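Local coordinates for protein 3-keto-5-aminohexanoate cleavage enzyme (Ralstonia eutropha, PDB 3C6C) that probably cleaves 3-keto-5-aminohexanoate or a related beta-keto acid, using a divalent metal ion bound in a TIM barrel, at residues V187-P190 with G191-L194; T227-Y230 with Q231-I235. All coordinates share one frame; numbering follows the deposited sequence.

Interaction 1: V187-P190 with G191-L194; sequences VFSP and GDIL
S189 and D192 meet in the first turn of helix 190-201, just after strand 182-187, with their CA atoms 5.2 Å apart. S189 is the N-cap residue. Its OG accepts a hydrogen bond from D192 N at 3.0 Å. A chi1 of 69° sets OG between its own backbone N and carbonyl carbon, where it can turn back over the open end of the helix. S189 O receives weak, long bonds from D192 N and I193 N. The regular helical bond from L194 N to P190 O follows at 3.0 Å. The carboxylate of D192 reaches back past the cap. Its OD2 accepts from F188 N at 2.8 Å, on the anti side and 17° out of the carboxylate plane. T149 OG1 also bonds to OD2. Two partners thus grip OD2, and with a water that joins D192 OD1 to S189 OG they hold the carboxylate in its rotation. The same OD2 lies at the edge of the F188 ring, whose plane is 80° from the carboxylate. On the apolar side, V187 CG2 packs on I193 CG1 at 3.7 Å, and these two side chains cross almost at right angles. The arrangement is a serine N-cap at a strand-to-helix junction of the TIM barrel. It lies on the metal side, with the F188 side chain about 9 Å from the nickel ion.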
loop_
_atom_site.group_PDB
_atom_site.type_symbol
_atom_site.label_atom_id
_atom_site.label_comp_id
_atom_site.label_asym_id
_atom_site.label_seq_id
_atom_site.Cartn_x
_atom_site.Cartn_y
_atom_site.Cartn_z
ATOM N N VAL A 187 -10.715 -17.426 3.998
ATOM C CA VAL A 187 -10.528 -16.231 4.843
ATOM C C VAL A 187 -11.267 -14.994 4.346
ATOM O O VAL A 187 -11.365 -14.721 3.137
ATOM C CB VAL A 187 -8.999 -15.933 5.042
ATOM C CG1 VAL A 187 -8.271 -17.171 5.648
ATOM C CG2 VAL A 187 -8.327 -15.439 3.716
ATOM N N PHE A 188 -11.837 -14.273 5.316
ATOM C CA PHE A 188 -12.695 -13.105 5.054
ATOM C C PHE A 188 -12.129 -11.815 5.613
ATOM O O PHE A 188 -12.738 -10.748 5.495
ATOM C CB PHE A 188 -14.093 -13.335 5.644
ATOM C CG PHE A 188 -14.861 -14.467 5.000
ATOM C CD1 PHE A 188 -14.563 -15.786 5.304
ATOM C CD2 PHE A 188 -15.903 -14.209 4.138
ATOM C CE1 PHE A 188 -15.278 -16.815 4.741
ATOM C CE2 PHE A 188 -16.628 -15.248 3.570
ATOM C CZ PHE A 188 -16.312 -16.538 3.879
ATOM N N SER A 189 -10.959 -11.934 6.235
ATOM C CA SER A 189 -10.339 -10.827 6.988
ATOM C C SER A 189 -8.880 -11.111 7.288
ATOM O O SER A 189 -8.450 -12.228 7.168
ATOM C CB SER A 189 -11.044 -10.642 8.324
ATOM O OG SER A 189 -10.766 -11.748 9.183
ATOM N N PRO A 190 -8.135 -10.107 7.725
ATOM C CA PRO A 190 -6.732 -10.369 8.107
ATOM C C PRO A 190 -6.660 -11.250 9.359
ATOM O O PRO A 190 -5.784 -12.085 9.511
ATOM C CB PRO A 190 -6.180 -8.968 8.366
ATOM C CG PRO A 190 -7.356 -8.124 8.587
ATOM C CD PRO A 190 -8.413 -8.658 7.685
ATOM N N GLY A 191 -7.612 -11.027 10.242
ATOM C CA GLY A 191 -7.719 -11.796 11.477
ATOM C C GLY A 191 -7.855 -13.273 11.199
ATOM O O GLY A 191 -7.260 -14.111 11.864
ATOM N N ASP A 192 -8.635 -13.585 10.178
ATOM C CA ASP A 192 -8.826 -14.964 9.751
ATOM C C ASP A 192 -7.495 -15.578 9.280
ATOM O O ASP A 192 -7.194 -16.744 9.556
ATOM C CB ASP A 192 -9.854 -15.074 8.604
ATOM C CG ASP A 192 -11.299 -14.784 9.016
ATOM O OD1 ASP A 192 -11.629 -14.584 10.224
ATOM O OD2 ASP A 192 -12.138 -14.739 8.069
ATOM N N ILE A 193 -6.727 -14.783 8.543
ATOM C CA ILE A 193 -5.403 -15.207 8.052
ATOM C C ILE A 193 -4.480 -15.518 9.244
ATOM O O ILE A 193 -3.738 -16.501 9.246
ATOM C CB ILE A 193 -4.757 -14.195 7.090
ATOM C CG1 ILE A 193 -5.625 -14.100 5.820
ATOM C CG2 ILE A 193 -3.310 -14.586 6.779
ATOM C CD1 ILE A 193 -5.276 -12.923 4.888
ATOM N N LEU A 194 -4.540 -14.663 10.254
ATOM C CA LEU A 194 -3.723 -14.876 11.466
ATOM C C LEU A 194 -4.071 -16.202 12.116
ATOM O O LEU A 194 -3.184 -16.947 12.575
ATOM C CB LEU A 194 -3.888 -13.739 12.479
ATOM C CG LEU A 194 -3.393 -12.353 12.071
ATOM C CD1 LEU A 194 -3.418 -11.439 13.276
ATOM C CD2 LEU A 194 -2.034 -12.381 11.421
HETATM O O HOH W 1 -13.099 -12.121 10.600
#

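Interaction 2: T227-Y230 with Q231-I235; sequences TMIY and QRNLI
T227 and Q231 lie one helical turn apart on helix 225-232, side by side and pointing the same way. The backbone bond from Q231 N to T227 O measures 3.0 Å. T227 CG2 rests against the amide end of Q231, at 4.0 Å from NE2. Q231 is extended beyond CG, which carries its amide out toward helix 190-201, where it meets P190. Y230 swings its ring out with CG anti to the backbone N (chi1 162°). The ring plane is turned 34° from the Q231 amide plane, and CD2 of Y230 comes within 3.8 Å of Q231 CG. Farther along the ring, L234 CD1 sits 4.0 Å from Y230 CZ. The L234 side chain crosses the ring obliquely. This helix links strands 210-214 and 240-244 in one beta-alpha-beta unit of the TIM barrel. Its Y230 side also meets the second subunit: the ring stacks on Y230 of that subunit, and OH bonds to T227 OG1 there. Toward the end of the helix, N233 N bonds to I229 O at 3.2 Å, with a weaker bond to Y230 O. The N233 side chain runs alongside I229, with ND2 3.9 Å from I229 CG2. R232 starts out straight and bends at CG-CD (chi3 62°). The bend brings NE to N233 OD1 at 3.2 Å, and NH2 adds a weak bond to the same oxygen. N233 has two conformers, so these side-chain contacts hold for one of them. R232 NH2 also forms a salt bridge with E226 of the third subunit, and NH1 bonds to L260 O. The chain then leaves through a type I turn, R232 to I235.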
loop_
_atom_site.group_PDB
_atom_site.type_symbol
_atom_site.label_atom_id
_atom_site.label_comp_id
_atom_site.label_asym_id
_atom_site.label_seq_id
_atom_site.Cartn_x
_atom_site.Cartn_y
_atom_site.Cartn_z
ATOM N N THR A 227 -7.158 -4.525 -1.078
ATOM C CA THR A 227 -7.487 -5.559 -0.117
ATOM C C THR A 227 -6.624 -6.772 -0.384
ATOM O O THR A 227 -6.044 -7.353 0.526
ATOM C CB THR A 227 -8.981 -5.961 -0.161
ATOM O OG1 THR A 227 -9.784 -4.826 0.168
ATOM C CG2 THR A 227 -9.272 -7.107 0.816
HETATM N N MSE A 228 -6.542 -7.121 -1.659
HETATM C CA MSE A 228 -5.810 -8.316 -2.077
HETATM C C MSE A 228 -4.322 -8.208 -1.750
HETATM O O MSE A 228 -3.725 -9.138 -1.211
HETATM C CB MSE A 228 -6.003 -8.606 -3.582
HETATM C CG MSE A 228 -5.622 -10.047 -3.899
HETATM SE SE MSE A 228 -5.821 -10.500 -5.739
HETATM C CE MSE A 228 -7.688 -10.227 -5.936
ATOM N N ILE A 229 -3.733 -7.042 -2.008
ATOM C CA ILE A 229 -2.289 -6.818 -1.748
ATOM C C ILE A 229 -1.986 -6.907 -0.249
ATOM O O ILE A 229 -1.024 -7.542 0.200
ATOM C CB ILE A 229 -1.803 -5.433 -2.279
ATOM C CG1 ILE A 229 -1.742 -5.458 -3.804
ATOM C CG2 ILE A 229 -0.417 -5.070 -1.699
ATOM C CD1 ILE A 229 -1.506 -4.096 -4.447
ATOM N N TYR A 230 -2.852 -6.247 0.501
ATOM C CA TYR A 230 -2.703 -6.159 1.971
ATOM C C TYR A 230 -2.776 -7.544 2.607
ATOM O O TYR A 230 -1.896 -7.952 3.385
ATOM C CB TYR A 230 -3.747 -5.221 2.593
ATOM C CG TYR A 230 -3.899 -5.431 4.076
ATOM C CD1 TYR A 230 -2.880 -5.074 4.954
ATOM C CD2 TYR A 230 -5.044 -5.999 4.604
ATOM C CE1 TYR A 230 -3.009 -5.281 6.335
ATOM C CE2 TYR A 230 -5.194 -6.201 5.948
ATOM C CZ TYR A 230 -4.170 -5.843 6.823
ATOM O OH TYR A 230 -4.328 -6.048 8.154
ATOM N N GLN A 231 -3.809 -8.287 2.223
ATOM C CA GLN A 231 -4.025 -9.607 2.779
ATOM C C GLN A 231 -2.950 -10.579 2.284
ATOM O O GLN A 231 -2.511 -11.460 3.015
ATOM C CB GLN A 231 -5.456 -10.112 2.586
ATOM C CG GLN A 231 -6.438 -9.339 3.423
ATOM C CD GLN A 231 -7.857 -9.882 3.514
ATOM O OE1 GLN A 231 -8.563 -9.589 4.482
ATOM N NE2 GLN A 231 -8.306 -10.626 2.502
ATOM N N ARG A 232 -2.520 -10.420 1.042
ATOM C CA ARG A 232 -1.517 -11.320 0.485
ATOM C C ARG A 232 -0.261 -11.269 1.334
ATOM O O ARG A 232 0.396 -12.279 1.588
ATOM C CB ARG A 232 -1.149 -10.951 -0.959
ATOM C CG ARG A 232 -0.080 -11.876 -1.576
ATOM C CD ARG A 232 0.485 -11.308 -2.847
ATOM N NE ARG A 232 1.165 -10.040 -2.605
ATOM C CZ ARG A 232 1.860 -9.377 -3.518
ATOM N NH1 ARG A 232 1.989 -9.873 -4.742
ATOM N NH2 ARG A 232 2.439 -8.221 -3.204
ATOM N N ASN A 233 0.062 -10.067 1.780
ATOM C CA ASN A 233 1.333 -9.851 2.476
ATOM C C ASN A 233 1.337 -10.486 3.878
ATOM O O ASN A 233 2.399 -10.625 4.486
ATOM C CB ASN A 233 1.715 -8.360 2.474
ATOM C CG ASN A 233 2.006 -7.817 1.049
ATOM O OD1 ASN A 233 2.174 -8.571 0.088
ATOM N ND2 ASN A 233 2.043 -6.500 0.924
ATOM N N LEU A 234 0.155 -10.893 4.348
ATOM C CA LEU A 234 0.004 -11.594 5.649
ATOM C C LEU A 234 0.111 -13.100 5.512
ATOM O O LEU A 234 0.268 -13.830 6.493
ATOM C CB LEU A 234 -1.344 -11.292 6.288
ATOM C CG LEU A 234 -1.616 -9.831 6.667
ATOM C CD1 LEU A 234 -3.068 -9.678 7.195
ATOM C CD2 LEU A 234 -0.608 -9.333 7.689
ATOM N N ILE A 235 -0.012 -13.563 4.283
ATOM C CA ILE A 235 0.009 -15.021 4.000
ATOM C C ILE A 235 1.448 -15.570 4.018
ATOM O O ILE A 235 2.375 -14.945 3.483
ATOM C CB ILE A 235 -0.767 -15.357 2.708
ATOM C CG1 ILE A 235 -2.256 -15.153 2.981
ATOM C CG2 ILE A 235 -0.532 -16.820 2.305
ATOM C CD1 ILE A 235 -3.124 -15.207 1.772
#

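Interactions 1 and 2 have their centres about 10 Å apart. Interaction 1 is buried and starts helix 190-201; interaction 2 is partly buried, runs along most of helix 225-232 and goes on into the loop after it. They touch directly. P190 CB lies 3.4 Å from L234 CD1, and the Q231 side chain packs against both S189 and P190. The chemistry differs with place. Residues 187-194 use a hydroxyl and a carboxylate to take up backbone N-H groups. Residues 227-235 rely on regular helical bonds, apolar packing and a salt bridge from R232 to E226 of the third subunit. Both contacts reach the second subunit, but in interaction 2 the third subunit is met as well.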